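Local coordinates for protein Phosphoglucosamine/phosphogalactosamine mutase (Sulfolobus tokodaii, PDB 2F7L) that interconverts the 6-phosphates and 1-phosphates of glucosamine and galactosamine, supplying UDP-N-acetylglucosamine and UDP-N-acetylgalactosamine synthesis, with one magnesium ion per subunit, at residues 23-28 against 129-134; 31-36 against 118-123; 56-61 against 68-73; 106-109 against 115-118. One frame throughout, in Å; residues are numbered along the deposited sequence.

Contact 1: 23-28 against 129-134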
loop_
_atom_site.group_PDB
_atom_site.type_symbol
_atom_site.label_atom_id
_atom_site.label_comp_id
_atom_site.label_asym_id
_atom_site.label_seq_id
_atom_site.Cartn_x
_atom_site.Cartn_y
_atom_site.Cartn_z
ATOM N N VAL A 23 3.360 10.759 -20.887
ATOM C CA VAL A 23 2.510 9.594 -20.754
ATOM C C VAL A 23 2.300 8.967 -22.128
ATOM O O VAL A 23 2.212 7.753 -22.271
ATOM C CB VAL A 23 1.152 9.978 -20.119
ATOM C CG1 VAL A 23 0.173 8.783 -20.174
ATOM C CG2 VAL A 23 1.371 10.443 -18.675
ATOM N N LEU A 24 2.224 9.781 -23.159
ATOM C CA LEU A 24 2.046 9.194 -24.468
ATOM C C LEU A 24 3.243 8.284 -24.812
ATOM O O LEU A 24 3.056 7.169 -25.328
ATOM C CB LEU A 24 1.875 10.275 -25.545
ATOM C CG LEU A 24 1.854 9.708 -26.974
ATOM C CD1 LEU A 24 0.715 8.706 -27.121
ATOM C CD2 LEU A 24 1.731 10.830 -27.972
ATOM N N LYS A 25 4.458 8.750 -24.521
ATOM C CA LYS A 25 5.659 7.966 -24.817
ATOM C C LYS A 25 5.762 6.734 -23.920
ATOM O O LYS A 25 6.067 5.619 -24.390
ATOM C CB LYS A 25 6.904 8.841 -24.654
ATOM C CG LYS A 25 8.150 8.359 -25.390
ATOM C CD LYS A 25 9.042 9.551 -25.649
ATOM C CE LYS A 25 10.472 9.277 -25.243
ATOM N NZ LYS A 25 11.391 10.406 -25.569
ATOM N N LEU A 26 5.501 6.955 -22.633
ATOM C CA LEU A 26 5.534 5.902 -21.637
ATOM C C LEU A 26 4.555 4.774 -22.016
ATOM O O LEU A 26 4.782 3.619 -21.676
ATOM C CB LEU A 26 5.185 6.504 -20.273
ATOM C CG LEU A 26 5.546 5.787 -18.963
ATOM C CD1 LEU A 26 4.291 5.284 -18.304
ATOM C CD2 LEU A 26 6.526 4.641 -19.213
ATOM N N SER A 27 3.492 5.124 -22.746
ATOM C CA SER A 27 2.455 4.194 -23.206
ATOM C C SER A 27 2.838 3.327 -24.395
ATOM O O SER A 27 2.325 2.222 -24.542
ATOM C CB SER A 27 1.201 4.963 -23.595
ATOM O OG SER A 27 0.601 5.522 -22.449
ATOM N N LYS A 28 3.688 3.859 -25.275
ATOM C CA LYS A 28 4.148 3.113 -26.440
ATOM C C LYS A 28 5.150 2.099 -25.884
ATOM O O LYS A 28 5.263 0.965 -26.369
ATOM C CB LYS A 28 4.902 4.013 -27.425
ATOM C CG LYS A 28 4.343 5.391 -27.671
ATOM C CD LYS A 28 3.483 5.435 -28.900
ATOM C CE LYS A 28 3.816 6.646 -29.740
ATOM N NZ LYS A 28 5.073 6.494 -30.509
ATOM N N PHE A 129 13.488 5.329 -23.642
ATOM C CA PHE A 129 14.632 6.126 -24.107
ATOM C C PHE A 129 15.183 5.824 -25.509
ATOM O O PHE A 129 15.554 6.737 -26.235
ATOM C CB PHE A 129 15.758 6.070 -23.075
ATOM C CG PHE A 129 15.397 6.714 -21.749
ATOM C CD1 PHE A 129 14.997 8.051 -21.695
ATOM C CD2 PHE A 129 15.412 5.973 -20.567
ATOM C CE1 PHE A 129 14.613 8.639 -20.488
ATOM C CE2 PHE A 129 15.024 6.554 -19.341
ATOM C CZ PHE A 129 14.624 7.886 -19.304
ATOM N N THR A 130 15.232 4.559 -25.897
ATOM C CA THR A 130 15.722 4.199 -27.222
ATOM C C THR A 130 14.589 4.317 -28.238
ATOM O O THR A 130 14.799 4.190 -29.442
ATOM C CB THR A 130 16.168 2.749 -27.269
ATOM O OG1 THR A 130 15.057 1.925 -26.873
ATOM C CG2 THR A 130 17.386 2.508 -26.360
ATOM N N GLU A 131 13.380 4.516 -27.725
ATOM C CA GLU A 131 12.182 4.629 -28.549
ATOM C C GLU A 131 11.960 3.450 -29.506
ATOM O O GLU A 131 11.508 3.645 -30.629
ATOM C CB GLU A 131 12.193 5.956 -29.338
ATOM C CG GLU A 131 12.710 7.117 -28.510
ATOM C CD GLU A 131 12.180 8.482 -28.942
ATOM O OE1 GLU A 131 12.232 8.791 -30.143
ATOM O OE2 GLU A 131 11.728 9.262 -28.071
ATOM N N ARG A 132 12.288 2.234 -29.074
ATOM C CA ARG A 132 12.052 1.047 -29.916
ATOM C C ARG A 132 10.588 0.645 -29.674
ATOM O O ARG A 132 10.286 -0.100 -28.753
ATOM C CB ARG A 132 12.962 -0.125 -29.520
ATOM C CG ARG A 132 14.437 0.127 -29.658
ATOM C CD ARG A 132 15.233 -1.180 -29.592
ATOM N NE ARG A 132 14.917 -2.001 -28.417
ATOM C CZ ARG A 132 15.249 -1.722 -27.155
ATOM N NH1 ARG A 132 15.929 -0.633 -26.843
ATOM N NH2 ARG A 132 14.881 -2.543 -26.191
ATOM N N PHE A 133 9.682 1.138 -30.502
ATOM C CA PHE A 133 8.277 0.849 -30.308
ATOM C C PHE A 133 7.602 -0.027 -31.352
ATOM O O PHE A 133 7.729 0.214 -32.538
ATOM C CB PHE A 133 7.508 2.165 -30.223
ATOM C CG PHE A 133 7.992 3.085 -29.153
ATOM C CD1 PHE A 133 8.314 2.599 -27.884
ATOM C CD2 PHE A 133 8.062 4.457 -29.388
ATOM C CE1 PHE A 133 8.691 3.465 -26.867
ATOM C CE2 PHE A 133 8.438 5.331 -28.386
ATOM C CZ PHE A 133 8.753 4.839 -27.118
ATOM N N ASN A 134 6.854 -1.030 -30.920
ATOM C CA ASN A 134 6.154 -1.847 -31.896
ATOM C C ASN A 134 5.062 -1.034 -32.551
ATOM O O ASN A 134 3.889 -1.377 -32.428
ATOM C CB ASN A 134 5.516 -3.066 -31.249
ATOM C CG ASN A 134 6.535 -4.043 -30.775
ATOM O OD1 ASN A 134 7.638 -4.100 -31.328
ATOM N ND2 ASN A 134 6.186 -4.838 -29.760
#

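Contact 2: 31-36 against 118-123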
loop_
_atom_site.group_PDB
_atom_site.type_symbol
_atom_site.label_atom_id
_atom_site.label_comp_id
_atom_site.label_asym_id
_atom_site.label_seq_id
_atom_site.Cartn_x
_atom_site.Cartn_y
_atom_site.Cartn_z
ATOM N N GLY A 31 3.243 -0.553 -23.979
ATOM C CA GLY A 31 2.586 -1.375 -24.963
ATOM C C GLY A 31 3.572 -2.246 -25.716
ATOM O O GLY A 31 3.305 -3.431 -25.988
ATOM N N THR A 32 4.713 -1.671 -26.070
ATOM C CA THR A 32 5.696 -2.439 -26.784
ATOM C C THR A 32 6.181 -3.563 -25.869
ATOM O O THR A 32 6.439 -4.677 -26.320
ATOM C CB THR A 32 6.871 -1.562 -27.206
ATOM O OG1 THR A 32 6.427 -0.610 -28.182
ATOM C CG2 THR A 32 7.966 -2.411 -27.780
ATOM N N PHE A 33 6.286 -3.266 -24.580
ATOM C CA PHE A 33 6.728 -4.227 -23.581
ATOM C C PHE A 33 5.805 -5.448 -23.442
ATOM O O PHE A 33 6.262 -6.576 -23.267
ATOM C CB PHE A 33 6.824 -3.520 -22.242
ATOM C CG PHE A 33 6.951 -4.446 -21.081
ATOM C CD1 PHE A 33 8.166 -5.059 -20.795
ATOM C CD2 PHE A 33 5.855 -4.687 -20.245
ATOM C CE1 PHE A 33 8.298 -5.895 -19.693
ATOM C CE2 PHE A 33 5.977 -5.531 -19.130
ATOM C CZ PHE A 33 7.201 -6.133 -18.857
ATOM N N PHE A 34 4.499 -5.210 -23.494
ATOM C CA PHE A 34 3.522 -6.290 -23.378
ATOM C C PHE A 34 3.373 -7.037 -24.706
ATOM O O PHE A 34 2.969 -8.190 -24.723
ATOM C CB PHE A 34 2.151 -5.742 -22.953
ATOM C CG PHE A 34 2.020 -5.453 -21.486
ATOM C CD1 PHE A 34 2.090 -6.475 -20.553
ATOM C CD2 PHE A 34 1.753 -4.150 -21.039
ATOM C CE1 PHE A 34 1.888 -6.225 -19.186
ATOM C CE2 PHE A 34 1.549 -3.875 -19.670
ATOM C CZ PHE A 34 1.616 -4.924 -18.739
ATOM N N GLY A 35 3.678 -6.381 -25.815
ATOM C CA GLY A 35 3.564 -7.049 -27.095
ATOM C C GLY A 35 2.279 -6.791 -27.853
ATOM O O GLY A 35 1.279 -6.334 -27.284
ATOM N N LYS A 36 2.301 -7.079 -29.151
ATOM C CA LYS A 36 1.132 -6.873 -30.004
ATOM C C LYS A 36 0.047 -7.871 -29.642
ATOM O O LYS A 36 0.351 -9.007 -29.298
ATOM C CB LYS A 36 1.511 -7.043 -31.477
ATOM C CG LYS A 36 2.557 -6.075 -31.972
ATOM C CD LYS A 36 2.995 -6.445 -33.374
ATOM C CE LYS A 36 3.976 -5.427 -33.945
ATOM N NZ LYS A 36 4.062 -5.504 -35.446
ATOM N N ARG A 118 11.161 -4.933 -10.919
ATOM C CA ARG A 118 12.079 -3.856 -11.306
ATOM C C ARG A 118 12.848 -4.093 -12.605
ATOM O O ARG A 118 13.030 -3.179 -13.410
ATOM C CB ARG A 118 13.032 -3.549 -10.157
ATOM C CG ARG A 118 12.297 -3.279 -8.838
ATOM C CD ARG A 118 11.012 -2.423 -9.027
ATOM N NE ARG A 118 10.387 -2.041 -7.747
ATOM C CZ ARG A 118 9.798 -2.892 -6.902
ATOM N NH1 ARG A 118 9.740 -4.191 -7.198
ATOM N NH2 ARG A 118 9.287 -2.454 -5.749
ATOM N N GLU A 119 13.284 -5.322 -12.821
ATOM C CA GLU A 119 13.990 -5.642 -14.048
ATOM C C GLU A 119 13.100 -5.264 -15.248
ATOM O O GLU A 119 13.579 -4.920 -16.327
ATOM C CB GLU A 119 14.321 -7.127 -14.049
ATOM C CG GLU A 119 14.896 -7.649 -12.702
ATOM C CD GLU A 119 13.827 -7.886 -11.605
ATOM O OE1 GLU A 119 12.656 -8.135 -11.981
ATOM O OE2 GLU A 119 14.160 -7.855 -10.381
ATOM N N LYS A 120 11.793 -5.309 -15.043
ATOM C CA LYS A 120 10.852 -4.962 -16.095
ATOM C C LYS A 120 10.706 -3.446 -16.228
ATOM O O LYS A 120 10.466 -2.943 -17.330
ATOM C CB LYS A 120 9.489 -5.623 -15.835
ATOM C CG LYS A 120 9.581 -7.136 -15.824
ATOM C CD LYS A 120 8.245 -7.807 -15.978
ATOM C CE LYS A 120 8.407 -9.318 -16.196
ATOM N NZ LYS A 120 7.120 -10.006 -16.581
ATOM N N GLU A 121 10.842 -2.710 -15.124
ATOM C CA GLU A 121 10.737 -1.259 -15.215
ATOM C C GLU A 121 11.862 -0.783 -16.118
ATOM O O GLU A 121 11.708 0.169 -16.892
ATOM C CB GLU A 121 10.874 -0.599 -13.844
ATOM C CG GLU A 121 9.803 -0.983 -12.850
ATOM C CD GLU A 121 9.924 -0.228 -11.534
ATOM O OE1 GLU A 121 11.066 0.125 -11.152
ATOM O OE2 GLU A 121 8.879 -0.001 -10.872
ATOM N N ASN A 122 12.995 -1.468 -16.017
ATOM C CA ASN A 122 14.169 -1.133 -16.803
ATOM C C ASN A 122 13.930 -1.414 -18.271
ATOM O O ASN A 122 14.369 -0.648 -19.132
ATOM C CB ASN A 122 15.379 -1.938 -16.338
ATOM C CG ASN A 122 15.782 -1.637 -14.906
ATOM O OD1 ASN A 122 16.446 -2.452 -14.283
ATOM N ND2 ASN A 122 15.402 -0.466 -14.381
ATOM N N GLU A 123 13.261 -2.521 -18.571
ATOM C CA GLU A 123 12.997 -2.826 -19.968
ATOM C C GLU A 123 12.163 -1.692 -20.569
ATOM O O GLU A 123 12.475 -1.159 -21.626
ATOM C CB GLU A 123 12.268 -4.161 -20.089
ATOM C CG GLU A 123 13.140 -5.352 -19.754
ATOM C CD GLU A 123 12.376 -6.670 -19.722
ATOM O OE1 GLU A 123 11.336 -6.787 -20.409
ATOM O OE2 GLU A 123 12.829 -7.597 -19.017
#

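Contact 3: 56-61 against 68-73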
loop_
_atom_site.group_PDB
_atom_site.type_symbol
_atom_site.label_atom_id
_atom_site.label_comp_id
_atom_site.label_asym_id
_atom_site.label_seq_id
_atom_site.Cartn_x
_atom_site.Cartn_y
_atom_site.Cartn_z
ATOM N N ILE A 56 -4.922 9.437 -23.250
ATOM C CA ILE A 56 -3.570 9.422 -23.786
ATOM C C ILE A 56 -3.004 8.000 -23.778
ATOM O O ILE A 56 -2.430 7.553 -24.773
ATOM C CB ILE A 56 -2.613 10.373 -22.980
ATOM C CG1 ILE A 56 -3.132 11.826 -23.004
ATOM C CG2 ILE A 56 -1.206 10.311 -23.575
ATOM C CD1 ILE A 56 -3.132 12.495 -24.385
ATOM N N VAL A 57 -3.179 7.299 -22.660
ATOM C CA VAL A 57 -2.696 5.938 -22.520
ATOM C C VAL A 57 -3.320 5.027 -23.582
ATOM O O VAL A 57 -2.604 4.290 -24.276
ATOM C CB VAL A 57 -2.991 5.374 -21.067
ATOM C CG1 VAL A 57 -2.847 3.834 -21.038
ATOM C CG2 VAL A 57 -2.028 6.011 -20.036
ATOM N N GLU A 58 -4.647 5.078 -23.703
ATOM C CA GLU A 58 -5.379 4.269 -24.678
ATOM C C GLU A 58 -4.911 4.565 -26.096
ATOM O O GLU A 58 -4.697 3.639 -26.911
ATOM C CB GLU A 58 -6.877 4.519 -24.541
ATOM C CG GLU A 58 -7.393 3.960 -23.240
ATOM C CD GLU A 58 -8.850 4.269 -22.943
ATOM O OE1 GLU A 58 -9.307 3.739 -21.910
ATOM O OE2 GLU A 58 -9.522 5.020 -23.702
ATOM N N GLY A 59 -4.752 5.851 -26.389
ATOM C CA GLY A 59 -4.260 6.237 -27.695
ATOM C C GLY A 59 -2.862 5.658 -27.864
ATOM O O GLY A 59 -2.538 5.109 -28.911
ATOM N N GLY A 60 -2.040 5.754 -26.823
ATOM C CA GLY A 60 -0.689 5.221 -26.889
ATOM C C GLY A 60 -0.602 3.716 -27.092
ATOM O O GLY A 60 0.210 3.228 -27.895
ATOM N N LEU A 61 -1.435 2.967 -26.377
ATOM C CA LEU A 61 -1.422 1.515 -26.502
ATOM C C LEU A 61 -1.937 1.025 -27.883
ATOM O O LEU A 61 -1.486 -0.004 -28.408
ATOM C CB LEU A 61 -2.239 0.914 -25.358
ATOM C CG LEU A 61 -1.696 1.182 -23.941
ATOM C CD1 LEU A 61 -2.768 0.901 -22.867
ATOM C CD2 LEU A 61 -0.434 0.327 -23.721
ATOM N N VAL A 68 -6.891 -2.796 -26.244
ATOM C CA VAL A 68 -7.233 -2.057 -25.032
ATOM C C VAL A 68 -8.609 -2.204 -24.366
ATOM O O VAL A 68 -9.634 -2.157 -25.027
ATOM C CB VAL A 68 -7.025 -0.550 -25.275
ATOM C CG1 VAL A 68 -7.287 0.221 -23.997
ATOM C CG2 VAL A 68 -5.625 -0.291 -25.785
ATOM N N TYR A 69 -8.615 -2.342 -23.043
ATOM C CA TYR A 69 -9.853 -2.417 -22.264
ATOM C C TYR A 69 -9.923 -1.329 -21.185
ATOM O O TYR A 69 -8.976 -1.101 -20.431
ATOM C CB TYR A 69 -10.001 -3.762 -21.578
ATOM C CG TYR A 69 -10.310 -4.874 -22.521
ATOM C CD1 TYR A 69 -9.324 -5.370 -23.370
ATOM C CD2 TYR A 69 -11.591 -5.425 -22.584
ATOM C CE1 TYR A 69 -9.598 -6.381 -24.253
ATOM C CE2 TYR A 69 -11.878 -6.443 -23.469
ATOM C CZ TYR A 69 -10.874 -6.919 -24.303
ATOM O OH TYR A 69 -11.113 -7.957 -25.175
ATOM N N ASP A 70 -11.081 -0.694 -21.101
ATOM C CA ASP A 70 -11.340 0.377 -20.151
ATOM C C ASP A 70 -12.161 -0.103 -18.937
ATOM O O ASP A 70 -13.325 -0.494 -19.069
ATOM C CB ASP A 70 -12.115 1.475 -20.862
ATOM C CG ASP A 70 -11.919 2.830 -20.230
ATOM O OD1 ASP A 70 -12.137 2.974 -19.005
ATOM O OD2 ASP A 70 -11.555 3.761 -20.980
ATOM N N GLY A 71 -11.562 -0.045 -17.755
ATOM C CA GLY A 71 -12.255 -0.467 -16.560
ATOM C C GLY A 71 -12.722 0.685 -15.697
ATOM O O GLY A 71 -13.148 0.462 -14.575
ATOM N N GLY A 72 -12.666 1.912 -16.203
ATOM C CA GLY A 72 -13.097 3.061 -15.414
ATOM C C GLY A 72 -12.374 3.295 -14.089
ATOM O O GLY A 72 -11.217 2.897 -13.912
ATOM N N MET A 73 -13.053 3.949 -13.148
ATOM C CA MET A 73 -12.480 4.241 -11.833
ATOM C C MET A 73 -12.597 3.102 -10.819
ATOM O O MET A 73 -13.680 2.551 -10.623
ATOM C CB MET A 73 -13.134 5.472 -11.222
ATOM C CG MET A 73 -12.870 6.750 -11.942
ATOM S SD MET A 73 -13.538 8.129 -10.980
ATOM C CE MET A 73 -15.226 8.194 -11.756
#

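Contact 4: 106-109 against 115-118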
loop_
_atom_site.group_PDB
_atom_site.type_symbol
_atom_site.label_atom_id
_atom_site.label_comp_id
_atom_site.label_asym_id
_atom_site.label_seq_id
_atom_site.Cartn_x
_atom_site.Cartn_y
_atom_site.Cartn_z
ATOM N N ILE A 106 1.670 6.744 -13.330
ATOM C CA ILE A 106 1.373 5.534 -14.039
ATOM C C ILE A 106 1.894 4.347 -13.300
ATOM O O ILE A 106 3.070 4.297 -12.977
ATOM C CB ILE A 106 2.033 5.528 -15.412
ATOM C CG1 ILE A 106 1.552 6.721 -16.239
ATOM C CG2 ILE A 106 1.735 4.222 -16.116
ATOM C CD1 ILE A 106 0.131 6.603 -16.709
ATOM N N LYS A 107 1.017 3.400 -13.002
ATOM C CA LYS A 107 1.415 2.153 -12.357
ATOM C C LYS A 107 1.206 1.112 -13.461
ATOM O O LYS A 107 0.304 1.247 -14.302
ATOM C CB LYS A 107 0.508 1.820 -11.171
ATOM C CG LYS A 107 1.064 2.212 -9.808
ATOM C CD LYS A 107 0.142 1.768 -8.676
ATOM C CE LYS A 107 0.582 2.341 -7.319
ATOM N NZ LYS A 107 -0.437 2.199 -6.194
ATOM N N VAL A 108 2.053 0.100 -13.512
ATOM C CA VAL A 108 1.827 -0.918 -14.518
ATOM C C VAL A 108 1.855 -2.273 -13.841
ATOM O O VAL A 108 2.834 -2.637 -13.198
ATOM C CB VAL A 108 2.846 -0.811 -15.723
ATOM C CG1 VAL A 108 3.795 0.341 -15.495
ATOM C CG2 VAL A 108 3.552 -2.115 -15.965
ATOM N N VAL A 109 0.739 -2.987 -13.953
ATOM C CA VAL A 109 0.616 -4.301 -13.357
ATOM C C VAL A 109 0.788 -5.417 -14.369
ATOM O O VAL A 109 0.157 -5.430 -15.418
ATOM C CB VAL A 109 -0.731 -4.458 -12.618
ATOM C CG1 VAL A 109 -1.646 -3.329 -12.979
ATOM C CG2 VAL A 109 -1.362 -5.796 -12.939
ATOM N N GLU A 115 2.332 -5.383 -9.445
ATOM C CA GLU A 115 3.028 -4.408 -10.278
ATOM C C GLU A 115 4.265 -5.105 -10.856
ATOM O O GLU A 115 4.796 -6.054 -10.272
ATOM C CB GLU A 115 3.449 -3.223 -9.428
ATOM C CG GLU A 115 3.115 -3.440 -7.975
ATOM C CD GLU A 115 1.859 -2.710 -7.541
ATOM O OE1 GLU A 115 1.333 -3.044 -6.449
ATOM O OE2 GLU A 115 1.419 -1.793 -8.279
ATOM N N ILE A 116 4.723 -4.639 -12.010
ATOM C CA ILE A 116 5.878 -5.247 -12.658
ATOM C C ILE A 116 7.129 -5.203 -11.794
ATOM O O ILE A 116 7.333 -4.256 -11.036
ATOM C CB ILE A 116 6.175 -4.575 -14.040
ATOM C CG1 ILE A 116 6.294 -3.055 -13.867
ATOM C CG2 ILE A 116 5.063 -4.921 -15.042
ATOM C CD1 ILE A 116 6.764 -2.300 -15.092
ATOM N N ARG A 117 7.940 -6.252 -11.904
ATOM C CA ARG A 117 9.193 -6.350 -11.176
ATOM C C ARG A 117 10.114 -5.246 -11.681
ATOM O O ARG A 117 9.887 -4.692 -12.756
ATOM C CB ARG A 117 9.835 -7.709 -11.424
ATOM C CG ARG A 117 9.195 -8.849 -10.657
ATOM C CD ARG A 117 9.570 -10.199 -11.249
ATOM N NE ARG A 117 9.045 -11.297 -10.447
ATOM C CZ ARG A 117 9.441 -11.562 -9.202
ATOM N NH1 ARG A 117 10.365 -10.800 -8.630
ATOM N NH2 ARG A 117 8.930 -12.594 -8.531
ATOM N N ARG A 118 11.161 -4.933 -10.919
ATOM C CA ARG A 118 12.079 -3.856 -11.306
ATOM C C ARG A 118 12.848 -4.093 -12.605
ATOM O O ARG A 118 13.030 -3.179 -13.410
ATOM C CB ARG A 118 13.032 -3.549 -10.157
ATOM C CG ARG A 118 12.297 -3.279 -8.838
ATOM C CD ARG A 118 11.012 -2.423 -9.027
ATOM N NE ARG A 118 10.387 -2.041 -7.747
ATOM C CZ ARG A 118 9.798 -2.892 -6.902
ATOM N NH1 ARG A 118 9.740 -4.191 -7.198
ATOM N NH2 ARG A 118 9.287 -2.454 -5.749
#

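Contact 1: 23-28 against 129-134
Lys25 and Glu131 make the charged part of this surface contact, a salt bridge in which Lys25 NZ donates to Glu131 OE2 at 2.8 Å. The ammonium approaches that oxygen almost in line with its C-O bond, while OE2 also lies beside the last methylene of the lysine. Lys25 gets there because CG stands anti to the backbone N (chi1 -159°) and the chain then bends at chi3, carrying the amino group to the Glu131 carboxylate. Glu131 is the first residue to leave helical phi/psi, with positive phi, and the chain turns there toward Phe133.

The aromatic part belongs to Phe133. Its ring takes Lys28 CB over one face in a CH-pi contact, with CB 3.5 Å from the ring centroid and 6° off the normal. The backbone C of Glu131 lies 3.9 Å above the opposite face, so the ring is held between the helix and its own loop. The Lys28 chain bends repeatedly beyond CB, and its NZ comes back to 3.8 Å from Phe133 CD2. Lys25 adds apolar packing, with its CG 4.0 Å from Phe133 CZ.

In domain I, with its alpha/beta/alpha fold, the contact joins the middle of helix 20-34 to the outgoing end of helix 118-130. Behind it, Val23 and Ser27 face Val57 of helix 50-63, and Leu26 reaches down to Ile106 of strand 103-109 and across to Ile124, so helix 20-34 lies between the other two helices and over the sheet.

Contact 2: 31-36 against 118-123
Phe33 carries most of this contact, setting the edge of its ring against Lys120 and Glu123. A chi1 of 166° swings the ring away from the backbone N and out from helix 20-34 in the direction of helix 118-130, where it meets both partners edge-on. Phe33 CZ touches Lys120 CD at 3.5 Å and has Lys120 CB at 3.8 Å, so it is the aliphatic stem of the lysine that packs here. That stem is extended beyond CG and crosses the ring at about a right angle, carrying NZ onward to a long, weak ion pair with Asp110.

Both helices belong to the alpha/beta/alpha domain I of the phosphohexose mutases; here the last turn of helix 20-34 meets the first turns of helix 118-130. Ile124 and Leu127, further along the latter, also pack on Phe33. Cutting Phe33 back to an alanine would probably leave the Lys120 stem, Ile124 and Leu127 without their shared aromatic partner and open a gap between the two helices.

Glu123 comes to the same rim with a carboxylate oxygen. Its OE1 is 3.2 Å from Phe33 CE1, near the ring plane, where the slightly positive ring hydrogens would probably favour an anionic oxygen. The carboxylate plane is turned 56° from that of the ring. Phe33 CD2 lies 4.0 Å above the centre of the neighbouring Phe34 ring.

Contact 3: 56-61 against 68-73
Glu58 reaches across from helix 50-63 to Val68 and Asp70 of strand 67-73, inside the beta-alpha-beta crossover made by strand 39-44, this helix and this strand. The helix and strand segments run nearly antiparallel, at 163°, with their axes 9.3 Å apart.

From its CB, Glu58 sends CG anti to the carbonyl carbon (chi1 -69°), and the rest of the chain is fully extended. CG packs on Val68 CG1 at 3.8 Å, lying across the valine at about a right angle. CD comes next, 3.4 Å from Asp70 OD2. At the tip, OE1 is modelled 2.4 Å from Asp70 OD2, a separation too short to be trusted in detail at this resolution. OE2 is 3.6 Å from the same Asp70 oxygen, OD2, and the two carboxylates stand with their planes 79° apart.

One turn along, Leu61 packs its CB on the second Val68 methyl, CG2, at 3.6 Å. Val68 thus offers one branch to Glu58 and the other to Leu61, and both Leu61 and Val68 also touch Val42 of the neighbouring parallel strand 39-44. On its other edge the strand pairs its backbone with Lys146.

The remaining oxygen of Asp70 serves its own strand in an Asx turn: Gly72 N donates to Asp70 OD1 at 3.0 Å, meeting it nearly along the C-O bond.

Contact 4: 106-109 against 115-118
Val109 and Glu115 form a single beta bridge, CA to CA 3.9 Å, and Ile116 N donates to Val108 O at 3.0 Å. The donor sits in the carbonyl plane, with an angle of 162° at the hydrogen. This closes the short connection from strand 103-109 to helix 118-130 in the alpha/beta/alpha domain I, with Arg117 as the helix N-cap. Glu115 CA also approaches Val108 O, as a CA-H...O contact.

Among the side chains, Ile116 lies against Val108. Its chi1 of 53° wedges CG1 between the backbone N and the carbonyl carbon, and from there CD1 extends toward Val108. Both CG2 and CD1 of Ile116 are modelled 3.3 Å from Val108 CG2. Were Ile116 an alanine, the Val108 methyls would probably lose this cover and a gap would open toward Ile124 of helix 118-130.

Lys107 CD comes within 3.8 Å of Glu115 OE2, the two chains crossing obliquely. The lysine amino group is committed to salt bridges with Asp8, Asp243 and Asp245; the last two probably bind magnesium, as in related mutases, which puts this contact beside the probable metal site. Glu115 OE2 lies 4.9 Å from Lys107 NZ, too far for the two charges to be in contact.

How the contacts relate
Following the chain from the N terminus, helix 20-34 opens contact 1 and then contact 2, the two outer loops. Contact 3 comes next and closes almost at once, within the step from helix 50-63 to strand 67-73 of the crossover. Contact 4 closes a second short loop later, in series with contact 3. Contact 2 then closes on the first turns of helix 118-130, sharing Arg118 with contact 4, and contact 1 closes last, enclosing the others. The two helix pairings also touch directly: Asn134 N probably bonds to Thr32 OG1. Val57 and Leu26 both reach Ile106, linking contacts 3 and 1 to contact 4 over the sheet.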